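Side-chain contacts in alternansucrase (Leuconostoc mesenteroides, PDB 6HVG), which belongs to glycoside hydrolase family 70, with a calcium-bearing TIM-barrel-type region flanked by choline-binding-type repeats: residues Gln667-Gln671 with Gln672-Gln676; Met679-Thr682 with Val683-Phe687; Asp1030-Val1033 with Phe1034-Asn1037; Leu594-Leu597 with His598-Asn602; Asn700-Phe704 with Leu705-Tyr709. One frame throughout, in Å; residues are numbered along the deposited sequence.

Contact 1 of 5, residues Gln667-Gln671 with Gln672-Gln676; sequences QYVNQ and QGNAQ
The last turn of helix 665-671 closes with Gln-672 N donating to Tyr-668 O at 3.0 Å, and after Gly-673, with its positive phi, Asn-674 N turns back to Val-669 O at 2.9 Å. Gly-673 N adds a weak bond to Asn-670 O. The two asparagines tie the turn a second time through their side chains. Asn-674 ND2 donates to Asn-670 OD1 at 2.8 Å. The N-H...O angle is 158°, and the acceptor lies in the amide plane of Asn-674. The two amide planes are nevertheless turned 44° apart. Beside this bond, Val-669 CG1 lies 3.5 Å from Asn-674 OD1. Val-669 CG1 also meets Gln-676 O at 3.4 Å. Gln-672 CG stands beside the backbone N, anti to the carbonyl carbon (chi1 -59°), which lays it over one face of the Tyr-668 ring, off centre, as a CH-pi contact. Gln-672 CG is 3.6 Å from Tyr-668 CE1. A bend at chi2 turns the amide beyond it. Val-669 also packs on Leu-658 of strand 657-658. The bonds from Asn-674 N and Gly-673 N, with glycine at C-prime, make a Schellman motif that ends the helix before strand 678-679.

Contact 2 of 5, residues Met679-Thr682 with Val683-Phe687; sequences MDYT and VTSQF
The Tyr-681 ring carries Ser-685 CB over one face, a CH-pi contact one helical turn along, while Thr-684 CB approaches the ring obliquely. Ser-685 CB is 4.2 Å from the centroid of the Tyr-681 ring and displaced toward the rim. This is the first turn of helix 681-692, which starts directly after strand 678-679 of the parallel barrel sheet. Tyr-681 CG is anti to the backbone N (chi1 -169°), which brings the ring alongside the next turn. The backbone joins the same pair: Ser-685 N donates to Tyr-681 O at 2.7 Å. Gln-686 N follows with a bond to Thr-682 O.

Asp-680 is the N-cap. Asp-680 OD1 takes a weak bond from Thr-682 N at 3.3 Å. Thr-682 OG1 also donates to Asp-680 OD1, though the modelled length is too short to trust. This hydroxyl has further partners in Thr-729 OG1 and Leu-730 N. The other carboxylate oxygen, OD2, faces an apolar neighbour. Val-683 crosses Asp-680 at about a right angle, with Val-683 CG1 3.5 Å from Asp-680 OD2. Val-683 also touches Ser-747 of the adjacent barrel strand, and Asp-680 touches Asn-745, so the helix start is packed against that strand.

A water links the cap to the turn. It donates to Thr-684 OG1 and, weakly, to Asp-680 O. Thr-684 OG1 is also hydrogen-bonded to Phe-748 O. The water oxygen lies 2.6 Å from Thr-684 OG1 and 2.9 Å from Asp-680 O.

Contact 3 of 5, residues Asp1030-Val1033 with Phe1034-Asn1037; sequences DGSV and FHSN
A His-carboxylate hydrogen bond between His-1035 and Asp-1030 closes a turn of the loop that joins strand 1003-1009 to helix 1038-1041. The two side chains come from opposite directions. His-1035 NE2 donates to both oxygens of Asp-1030, at 2.9 Å to OD2 and 3.1 Å to OD1. Both oxygens use their syn lone pairs. The carboxylate sits at the ring edge, with its plane 27° from that of the imidazole. Asp-1030 CG lies between the backbone N and the carbonyl carbon (chi1 61°), and this turns the carboxylate toward the histidine.

Ser-1032 lies inside the turn, with CB 3.7 Å from His-1035 NE2. Ser-1032 OG bonds to Gly-673 O; Phe-1034 O, 3.1 Å from Ser-1032 OG, is a second acceptor within reach. Val-1033 and Phe-1034 lie side by side. Val-1033 CG1 rests over one face of the Phe-1034 ring, 4.1 Å from its centroid, in a CH-pi contact.

Asp-1030 has other partners, a salt bridge from OD2 to Lys-741 and a hydrogen bond from OD1 to Ser-1028. His-1035 ND1 bonds to Asp-648 OD1. An imidazole held by a carboxylate at each nitrogen is consistent with a protonated, positively charged ring.

Contact 4 of 5, residues Leu594-Leu597 with His598-Asn602; sequences LNWL and HYLMN
His-598 N donates to Leu-594 O at 2.8 Å, the shortest backbone bond across this stretch near the end of helix 587-601. Leu-600 N bonds to Trp-596 O at 3.0 Å, and Met-601 N to Leu-597 O. Leu-597 and Met-601 also meet through their side chains, with Leu-597 CD1 4.2 Å from Met-601 CG. One residue earlier in each segment, Leu-600 CD1 sits over a face of the Trp-596 indole in a CH-pi contact. Leu-600 CD1 is 4.2 Å from the centroid of the Trp-596 five-membered ring and only 10° off its normal. Trp-596 CG is anti to the backbone N (chi1 -169°), which swings the indole along the helix toward Leu-600. Trp-596 CD1 also meets Tyr-599 CD2 at 4.2 Å.

The indole is fixed from outside too. NE1 bonds to Arg-1115 O, and the arginine makes a cation-pi contact with the ring. The calcium ion is about 12 Å from the Trp-596 side chain.

At the helix end, His-598 O accepts from Asn-602 N at 2.8 Å and from Asn-602 ND2 at 3.1 Å. ND2 also lies over the centre of the His-598 ring, whose ND1 bonds to Tyr-637 OH. Asn-602 thus closes the last turn with both backbone and side chain. Backbone bonds hold the buried turn before it. Its side chains meet mostly by apolar and CH-pi contacts, and the indole N-H meets its polar need at a backbone carbonyl.

Contact 5 of 5, residues Asn700-Phe704 with Leu705-Tyr709; sequences NMWYF and LDTGY
Leu-705 forms the buried, tightly packed part of this contact, folded against Trp-702 in a chain turn of helical shape that lacks regular helix bonds. The turn belongs to the long loop between helix 681-692 and strand 735-736. Leu-705 N donates to Trp-702 O, three residues back, at 3.1 Å. Leu-705 CB lies 3.4 Å from Trp-702 O. Further out, Leu-705 CD1 meets Trp-702 CD1 at 4.3 Å, oblique to the indole. The leucine also packs on Met-864 and Thr-866 of strand 862-866. Phe-704 is buried as well, touching Gln-686 of helix 681-692 and Met-813 of helix 807-814.

The side formed by Trp-702 and Thr-707 is, by contrast, partly exposed. Trp-702 CG is anti to the backbone N (chi1 -173°), which extends the indole toward Thr-707. The two side chains cross at about a right angle. Thr-707 CG2 comes within 4.0 Å of Trp-702 NE1, and the hydroxyl approaches the six-membered part obliquely, with no hydrogen bond between the two side chains.

Between these parts the chain makes a weak bond from Asp-706 N to Tyr-703 O. Asp-706 takes positive phi, and its carboxylate leads away from segment 700-704, to a salt bridge with Arg-724 and a bond from Thr-729 N. Trp-702 has an aromatic neighbour in its own segment: Trp-702 CE3 stands 4.0 Å above the plane of the Tyr-703 ring, over the centre.

All five contacts lie in the family 70 range. Along the chain the order is contact 4, contact 1, contact 2, contact 5, contact 3. Contacts 1 and 2 adjoin strand 678-679, a strand of the parallel barrel sheet. Contact 1 ends the helix before it and contact 2 starts the helix after it, with centres 18 Å apart. The late loop of contact 3 packs on the end of helix 665-671, its centre 9 Å from that of contact 1. The loop of contact 5 packs on helix 681-692. Segments distant in sequence are thus joined around one barrel strand and its flanking helices. Contact 4, on helix 587-601, touches none of the others; its centre is 22 Å from that of contact 1.

Contact 1 of 5, residues Gln667-Gln671 with Gln672-Gln676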
# COMPACT_ATOMS: atom_id res chain seq x y z
N GLN A 667 14.76 -16.79 13.54
CA GLN A 667 14.86 -18.09 14.20
C GLN A 667 14.67 -19.22 13.20
O GLN A 667 15.32 -20.25 13.31
CB GLN A 667 13.83 -18.21 15.33
CG GLN A 667 14.08 -17.33 16.55
CD GLN A 667 13.88 -15.82 16.29
OE1 GLN A 667 13.05 -15.41 15.46
NE2 GLN A 667 14.69 -14.99 16.95
N TYR A 668 13.78 -19.02 12.21
CA TYR A 668 13.68 -19.96 11.10
C TYR A 668 15.02 -20.10 10.38
O TYR A 668 15.52 -21.19 10.22
CB TYR A 668 12.63 -19.51 10.08
CG TYR A 668 12.53 -20.42 8.88
CD1 TYR A 668 13.34 -20.24 7.77
CD2 TYR A 668 11.62 -21.46 8.86
CE1 TYR A 668 13.27 -21.09 6.68
CE2 TYR A 668 11.54 -22.31 7.77
CZ TYR A 668 12.35 -22.13 6.68
OH TYR A 668 12.25 -23.00 5.62
N VAL A 669 15.59 -18.97 9.97
CA VAL A 669 16.82 -18.98 9.19
C VAL A 669 17.93 -19.72 9.94
O VAL A 669 18.69 -20.48 9.35
CB VAL A 669 17.26 -17.53 8.84
CG1 VAL A 669 18.67 -17.51 8.24
CG2 VAL A 669 16.27 -16.87 7.88
N ASN A 670 18.00 -19.51 11.24
CA ASN A 670 19.00 -20.16 12.09
C ASN A 670 18.76 -21.66 12.23
O ASN A 670 19.71 -22.43 12.28
CB ASN A 670 19.03 -19.48 13.46
CG ASN A 670 20.15 -19.98 14.33
OD1 ASN A 670 21.31 -19.86 13.99
ND2 ASN A 670 19.82 -20.55 15.45
N GLN A 671 17.49 -22.08 12.31
CA GLN A 671 17.16 -23.51 12.32
C GLN A 671 17.59 -24.16 11.01
O GLN A 671 18.07 -25.29 11.01
CB GLN A 671 15.67 -23.75 12.52
CG GLN A 671 15.14 -23.58 13.94
CD GLN A 671 13.60 -23.57 13.97
OE1 GLN A 671 12.95 -24.56 13.60
NE2 GLN A 671 13.01 -22.44 14.39
N GLN A 672 17.44 -23.44 9.90
CA GLN A 672 17.82 -23.97 8.61
C GLN A 672 19.30 -23.73 8.23
O GLN A 672 19.69 -23.97 7.10
CB GLN A 672 16.89 -23.40 7.54
CG GLN A 672 15.41 -23.72 7.76
CD GLN A 672 15.11 -25.21 7.88
OE1 GLN A 672 15.50 -26.00 7.02
NE2 GLN A 672 14.41 -25.59 8.93
N GLY A 673 20.12 -23.30 9.19
CA GLY A 673 21.57 -23.28 9.01
C GLY A 673 22.18 -21.98 8.49
O GLY A 673 23.34 -21.97 8.10
N ASN A 674 21.42 -20.89 8.49
CA ASN A 674 21.92 -19.59 8.07
C ASN A 674 22.61 -19.57 6.70
O ASN A 674 23.71 -19.06 6.57
CB ASN A 674 22.85 -19.05 9.15
CG ASN A 674 22.13 -18.79 10.45
OD1 ASN A 674 21.30 -17.88 10.55
ND2 ASN A 674 22.45 -19.55 11.46
N ALA A 675 21.97 -20.14 5.68
CA ALA A 675 22.51 -20.12 4.30
C ALA A 675 22.62 -18.71 3.73
O ALA A 675 23.48 -18.42 2.91
CB ALA A 675 21.66 -20.99 3.39
N GLN A 676 21.73 -17.82 4.16
CA GLN A 676 21.83 -16.39 3.89
C GLN A 676 21.61 -15.66 5.21
O GLN A 676 20.88 -16.17 6.08
CB GLN A 676 20.77 -15.93 2.89
CG GLN A 676 20.75 -16.66 1.56
CD GLN A 676 19.92 -17.95 1.59
OE1 GLN A 676 19.05 -18.11 2.45
NE2 GLN A 676 20.26 -18.89 0.71

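Contact 2 of 5, residues Met679-Thr682 with Val683-Phe687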
# COMPACT_ATOMS: atom_id res chain seq x y z
N MET A 679 18.17 -10.31 8.31
CA MET A 679 18.24 -8.95 8.82
C MET A 679 17.94 -8.99 10.30
O MET A 679 17.41 -9.98 10.82
CB MET A 679 17.23 -8.04 8.12
CG MET A 679 15.85 -7.97 8.80
SD MET A 679 14.53 -7.24 7.85
CE MET A 679 15.26 -5.89 7.00
N ASP A 680 18.27 -7.90 10.98
CA ASP A 680 17.99 -7.74 12.40
C ASP A 680 17.16 -6.49 12.58
O ASP A 680 17.67 -5.43 12.92
CB ASP A 680 19.28 -7.68 13.20
CG ASP A 680 19.04 -7.53 14.69
OD1 ASP A 680 17.88 -7.70 15.14
OD2 ASP A 680 20.02 -7.23 15.42
N TYR A 681 15.85 -6.63 12.34
CA TYR A 681 14.94 -5.50 12.44
C TYR A 681 14.80 -5.01 13.88
O TYR A 681 14.45 -3.86 14.09
CB TYR A 681 13.56 -5.85 11.87
CG TYR A 681 12.67 -4.64 11.71
CD1 TYR A 681 13.10 -3.55 10.95
CD2 TYR A 681 11.43 -4.55 12.34
CE1 TYR A 681 12.32 -2.42 10.81
CE2 TYR A 681 10.64 -3.41 12.22
CZ TYR A 681 11.09 -2.35 11.45
OH TYR A 681 10.34 -1.21 11.29
N THR A 682 15.11 -5.85 14.87
CA THR A 682 14.95 -5.45 16.26
C THR A 682 15.82 -4.23 16.57
O THR A 682 15.37 -3.31 17.26
CB THR A 682 15.28 -6.59 17.26
OG1 THR A 682 16.66 -6.96 17.14
CG2 THR A 682 14.41 -7.83 17.00
N VAL A 683 17.05 -4.22 16.05
CA VAL A 683 17.95 -3.07 16.23
C VAL A 683 17.56 -1.88 15.32
O VAL A 683 17.59 -0.73 15.76
CB VAL A 683 19.46 -3.47 16.09
CG1 VAL A 683 19.85 -3.78 14.66
CG2 VAL A 683 20.36 -2.36 16.60
N THR A 684 17.17 -2.15 14.08
CA THR A 684 16.71 -1.09 13.18
C THR A 684 15.45 -0.40 13.72
O THR A 684 15.31 0.84 13.66
CB THR A 684 16.38 -1.64 11.78
OG1 THR A 684 17.50 -2.38 11.28
CG2 THR A 684 16.02 -0.51 10.82
N SER A 685 14.56 -1.20 14.29
CA SER A 685 13.34 -0.72 14.94
C SER A 685 13.65 0.19 16.13
O SER A 685 13.06 1.26 16.26
CB SER A 685 12.52 -1.91 15.39
OG SER A 685 11.39 -1.51 16.10
N GLN A 686 14.58 -0.23 16.98
CA GLN A 686 14.94 0.54 18.15
C GLN A 686 15.62 1.87 17.76
O GLN A 686 15.50 2.85 18.49
CB GLN A 686 15.86 -0.27 19.05
CG GLN A 686 15.91 0.19 20.50
CD GLN A 686 14.56 0.11 21.15
OE1 GLN A 686 14.00 -0.96 21.29
NE2 GLN A 686 14.01 1.26 21.51
N PHE A 687 16.34 1.91 16.64
CA PHE A 687 16.87 3.18 16.16
C PHE A 687 15.73 4.12 15.83
O PHE A 687 15.80 5.31 16.11
CB PHE A 687 17.72 3.00 14.89
CG PHE A 687 19.06 2.35 15.12
CD1 PHE A 687 19.88 2.74 16.15
CD2 PHE A 687 19.52 1.37 14.25
CE1 PHE A 687 21.11 2.16 16.33
CE2 PHE A 687 20.75 0.78 14.42
CZ PHE A 687 21.56 1.18 15.45
O HOH W 1 18.50 -4.61 10.31

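Contact 3 of 5, residues Asp1030-Val1033 with Phe1034-Asn1037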
# COMPACT_ATOMS: atom_id res chain seq x y z
N ASP A 1030 28.25 -28.15 13.10
CA ASP A 1030 26.83 -27.79 13.25
C ASP A 1030 26.00 -27.80 11.97
O ASP A 1030 24.80 -27.72 12.06
CB ASP A 1030 26.67 -26.43 13.96
CG ASP A 1030 27.31 -25.28 13.18
OD1 ASP A 1030 28.16 -25.52 12.30
OD2 ASP A 1030 26.93 -24.12 13.46
N GLY A 1031 26.64 -27.82 10.80
CA GLY A 1031 25.91 -27.93 9.52
C GLY A 1031 25.63 -26.55 8.90
O GLY A 1031 25.35 -26.44 7.69
N SER A 1032 25.70 -25.52 9.75
CA SER A 1032 25.41 -24.15 9.40
C SER A 1032 26.47 -23.55 8.47
O SER A 1032 27.61 -24.00 8.43
CB SER A 1032 25.27 -23.34 10.69
OG SER A 1032 25.01 -21.97 10.43
N VAL A 1033 26.06 -22.54 7.70
CA VAL A 1033 26.92 -21.83 6.79
C VAL A 1033 27.57 -20.64 7.51
O VAL A 1033 28.77 -20.68 7.79
CB VAL A 1033 26.14 -21.35 5.54
CG1 VAL A 1033 26.97 -20.41 4.67
CG2 VAL A 1033 25.69 -22.54 4.73
N PHE A 1034 26.81 -19.59 7.79
CA PHE A 1034 27.36 -18.43 8.45
C PHE A 1034 27.46 -18.65 9.96
O PHE A 1034 26.67 -19.39 10.55
CB PHE A 1034 26.56 -17.18 8.11
CG PHE A 1034 26.76 -16.74 6.69
CD1 PHE A 1034 27.97 -16.21 6.29
CD2 PHE A 1034 25.74 -16.87 5.76
CE1 PHE A 1034 28.16 -15.82 4.97
CE2 PHE A 1034 25.91 -16.49 4.45
CZ PHE A 1034 27.11 -15.95 4.04
N HIS A 1035 28.45 -18.00 10.56
CA HIS A 1035 28.64 -18.03 12.01
C HIS A 1035 28.98 -16.64 12.49
O HIS A 1035 29.88 -16.02 11.94
CB HIS A 1035 29.74 -19.02 12.41
CG HIS A 1035 29.44 -20.44 12.05
ND1 HIS A 1035 29.89 -21.01 10.88
CD2 HIS A 1035 28.68 -21.38 12.66
CE1 HIS A 1035 29.44 -22.25 10.80
NE2 HIS A 1035 28.69 -22.49 11.86
N SER A 1036 28.27 -16.17 13.52
CA SER A 1036 28.52 -14.84 14.04
C SER A 1036 29.78 -14.94 14.88
O SER A 1036 29.79 -15.61 15.92
CB SER A 1036 27.35 -14.32 14.89
OG SER A 1036 27.49 -12.92 15.13
N ASN A 1037 30.84 -14.29 14.42
CA ASN A 1037 32.10 -14.25 15.12
C ASN A 1037 32.91 -13.06 14.65
O ASN A 1037 32.43 -12.28 13.84
CB ASN A 1037 32.85 -15.57 14.93
CG ASN A 1037 33.07 -15.93 13.48
OD1 ASN A 1037 33.39 -15.09 12.65
ND2 ASN A 1037 32.96 -17.21 13.18

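Contact 4 of 5, residues Leu594-Leu597 with His598-Asn602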
# COMPACT_ATOMS: atom_id res chain seq x y z
N LEU A 594 16.57 -21.40 -10.16
CA LEU A 594 17.95 -21.85 -9.99
C LEU A 594 18.79 -21.55 -11.22
O LEU A 594 19.96 -21.19 -11.10
CB LEU A 594 17.98 -23.36 -9.70
CG LEU A 594 19.36 -24.00 -9.52
CD1 LEU A 594 20.07 -23.37 -8.32
CD2 LEU A 594 19.20 -25.51 -9.36
N ASN A 595 18.20 -21.73 -12.41
CA ASN A 595 18.88 -21.40 -13.67
C ASN A 595 19.28 -19.93 -13.67
O ASN A 595 20.42 -19.59 -13.98
CB ASN A 595 17.98 -21.69 -14.87
CG ASN A 595 18.76 -21.82 -16.19
OD1 ASN A 595 19.46 -22.81 -16.40
ND2 ASN A 595 18.64 -20.82 -17.06
N TRP A 596 18.33 -19.07 -13.28
CA TRP A 596 18.56 -17.63 -13.19
C TRP A 596 19.64 -17.33 -12.18
O TRP A 596 20.50 -16.49 -12.42
CB TRP A 596 17.28 -16.93 -12.79
CG TRP A 596 17.29 -15.43 -12.90
CD1 TRP A 596 17.96 -14.68 -13.80
CD2 TRP A 596 16.54 -14.52 -12.10
NE1 TRP A 596 17.69 -13.35 -13.61
CE2 TRP A 596 16.82 -13.23 -12.57
CE3 TRP A 596 15.68 -14.67 -11.03
CZ2 TRP A 596 16.25 -12.10 -12.00
CZ3 TRP A 596 15.11 -13.54 -10.46
CH2 TRP A 596 15.39 -12.27 -10.96
N LEU A 597 19.59 -18.02 -11.05
CA LEU A 597 20.59 -17.85 -9.99
C LEU A 597 21.97 -18.24 -10.47
O LEU A 597 22.93 -17.56 -10.16
CB LEU A 597 20.23 -18.69 -8.78
CG LEU A 597 21.21 -18.66 -7.62
CD1 LEU A 597 21.38 -17.25 -7.07
CD2 LEU A 597 20.73 -19.62 -6.54
N HIS A 598 22.07 -19.33 -11.20
CA HIS A 598 23.35 -19.73 -11.78
C HIS A 598 23.82 -18.65 -12.72
O HIS A 598 24.99 -18.26 -12.68
CB HIS A 598 23.21 -21.04 -12.52
CG HIS A 598 24.48 -21.52 -13.15
ND1 HIS A 598 25.40 -22.30 -12.48
CD2 HIS A 598 24.94 -21.39 -14.42
CE1 HIS A 598 26.39 -22.60 -13.30
NE2 HIS A 598 26.13 -22.07 -14.48
N TYR A 599 22.91 -18.17 -13.55
CA TYR A 599 23.23 -17.15 -14.55
C TYR A 599 23.82 -15.89 -13.91
O TYR A 599 24.75 -15.30 -14.45
CB TYR A 599 21.98 -16.81 -15.35
CG TYR A 599 22.08 -15.63 -16.28
CD1 TYR A 599 22.57 -15.77 -17.56
CD2 TYR A 599 21.62 -14.38 -15.91
CE1 TYR A 599 22.60 -14.71 -18.44
CE2 TYR A 599 21.64 -13.31 -16.78
CZ TYR A 599 22.13 -13.48 -18.04
OH TYR A 599 22.17 -12.42 -18.92
N LEU A 600 23.30 -15.50 -12.75
CA LEU A 600 23.81 -14.31 -12.06
C LEU A 600 25.17 -14.57 -11.43
O LEU A 600 26.07 -13.74 -11.54
CB LEU A 600 22.81 -13.81 -11.01
CG LEU A 600 21.47 -13.31 -11.56
CD1 LEU A 600 20.43 -13.25 -10.47
CD2 LEU A 600 21.59 -11.95 -12.25
N MET A 601 25.34 -15.73 -10.80
CA MET A 601 26.61 -16.08 -10.14
C MET A 601 27.70 -16.45 -11.14
O MET A 601 28.87 -16.51 -10.76
CB MET A 601 26.42 -17.24 -9.17
CG MET A 601 25.45 -16.99 -8.02
SD MET A 601 25.95 -15.66 -6.93
CE MET A 601 24.93 -14.37 -7.64
N ASN A 602 27.33 -16.67 -12.39
CA ASN A 602 28.30 -16.81 -13.48
C ASN A 602 28.09 -15.79 -14.58
O ASN A 602 28.34 -16.08 -15.75
CB ASN A 602 28.21 -18.24 -14.04
CG ASN A 602 28.61 -19.28 -13.03
OD1 ASN A 602 29.79 -19.65 -12.92
ND2 ASN A 602 27.64 -19.75 -12.25

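Contact 5 of 5, residues Asn700-Phe704 with Leu705-Tyr709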
# COMPACT_ATOMS: atom_id res chain seq x y z
N ASN A 700 13.50 5.80 25.50
CA ASN A 700 14.81 5.92 26.10
C ASN A 700 15.85 4.98 25.48
O ASN A 700 15.52 3.90 24.96
CB ASN A 700 14.73 5.67 27.59
CG ASN A 700 14.20 6.85 28.35
OD1 ASN A 700 13.82 7.86 27.76
ND2 ASN A 700 14.15 6.73 29.66
N MET A 701 17.10 5.41 25.55
CA MET A 701 18.22 4.61 25.10
C MET A 701 18.29 3.31 25.90
O MET A 701 18.80 2.32 25.40
CB MET A 701 19.52 5.38 25.26
CG MET A 701 19.59 6.71 24.54
SD MET A 701 19.42 6.65 22.75
CE MET A 701 20.91 5.76 22.32
N TRP A 702 17.77 3.33 27.13
CA TRP A 702 17.58 2.11 27.94
C TRP A 702 17.05 0.92 27.14
O TRP A 702 17.48 -0.20 27.35
CB TRP A 702 16.62 2.37 29.11
CG TRP A 702 16.49 1.23 30.10
CD1 TRP A 702 17.42 0.85 31.04
CD2 TRP A 702 15.38 0.34 30.26
NE1 TRP A 702 16.96 -0.24 31.77
CE2 TRP A 702 15.71 -0.56 31.31
CE3 TRP A 702 14.14 0.22 29.63
CZ2 TRP A 702 14.84 -1.57 31.73
CZ3 TRP A 702 13.28 -0.79 30.03
CH2 TRP A 702 13.64 -1.67 31.07
N TYR A 703 16.13 1.17 26.21
CA TYR A 703 15.51 0.08 25.46
C TYR A 703 16.48 -0.72 24.58
O TYR A 703 16.22 -1.89 24.30
CB TYR A 703 14.32 0.58 24.63
CG TYR A 703 13.12 0.89 25.50
CD1 TYR A 703 12.34 -0.13 26.03
CD2 TYR A 703 12.77 2.20 25.82
CE1 TYR A 703 11.25 0.13 26.83
CE2 TYR A 703 11.69 2.48 26.63
CZ TYR A 703 10.94 1.44 27.13
OH TYR A 703 9.88 1.71 27.93
N PHE A 704 17.59 -0.11 24.18
CA PHE A 704 18.62 -0.82 23.41
C PHE A 704 19.22 -2.00 24.18
O PHE A 704 19.65 -2.98 23.57
CB PHE A 704 19.75 0.12 23.00
CG PHE A 704 19.43 0.99 21.82
CD1 PHE A 704 19.49 0.49 20.56
CD2 PHE A 704 19.12 2.32 22.00
CE1 PHE A 704 19.23 1.31 19.47
CE2 PHE A 704 18.87 3.15 20.92
CZ PHE A 704 18.92 2.64 19.65
N LEU A 705 19.25 -1.90 25.51
CA LEU A 705 19.87 -2.92 26.34
C LEU A 705 19.10 -4.24 26.36
O LEU A 705 19.74 -5.30 26.39
CB LEU A 705 20.06 -2.40 27.77
CG LEU A 705 20.89 -1.12 27.97
CD1 LEU A 705 21.02 -0.76 29.43
CD2 LEU A 705 22.27 -1.26 27.37
N ASP A 706 17.77 -4.17 26.39
CA ASP A 706 16.89 -5.34 26.51
C ASP A 706 17.30 -6.10 27.78
O ASP A 706 17.76 -7.23 27.72
CB ASP A 706 16.98 -6.20 25.24
CG ASP A 706 16.08 -7.43 25.28
OD1 ASP A 706 14.98 -7.37 25.87
OD2 ASP A 706 16.45 -8.48 24.69
N THR A 707 17.17 -5.44 28.93
CA THR A 707 17.61 -6.02 30.20
C THR A 707 16.84 -7.28 30.57
O THR A 707 17.35 -8.15 31.26
CB THR A 707 17.53 -5.01 31.36
OG1 THR A 707 16.22 -4.45 31.42
CG2 THR A 707 18.52 -3.87 31.12
N GLY A 708 15.61 -7.37 30.08
CA GLY A 708 14.81 -8.58 30.22
C GLY A 708 15.54 -9.84 29.78
O GLY A 708 15.16 -10.93 30.15
N TYR A 709 16.56 -9.67 28.96
CA TYR A 709 17.40 -10.77 28.54
C TYR A 709 17.86 -11.55 29.77
O TYR A 709 17.79 -12.77 29.78
CB TYR A 709 18.60 -10.25 27.76
CG TYR A 709 19.60 -11.31 27.36
CD1 TYR A 709 19.34 -12.17 26.30
CD2 TYR A 709 20.81 -11.47 28.03
CE1 TYR A 709 20.24 -13.15 25.93
CE2 TYR A 709 21.71 -12.46 27.68
CZ TYR A 709 21.42 -13.29 26.63
OH TYR A 709 22.30 -14.29 26.27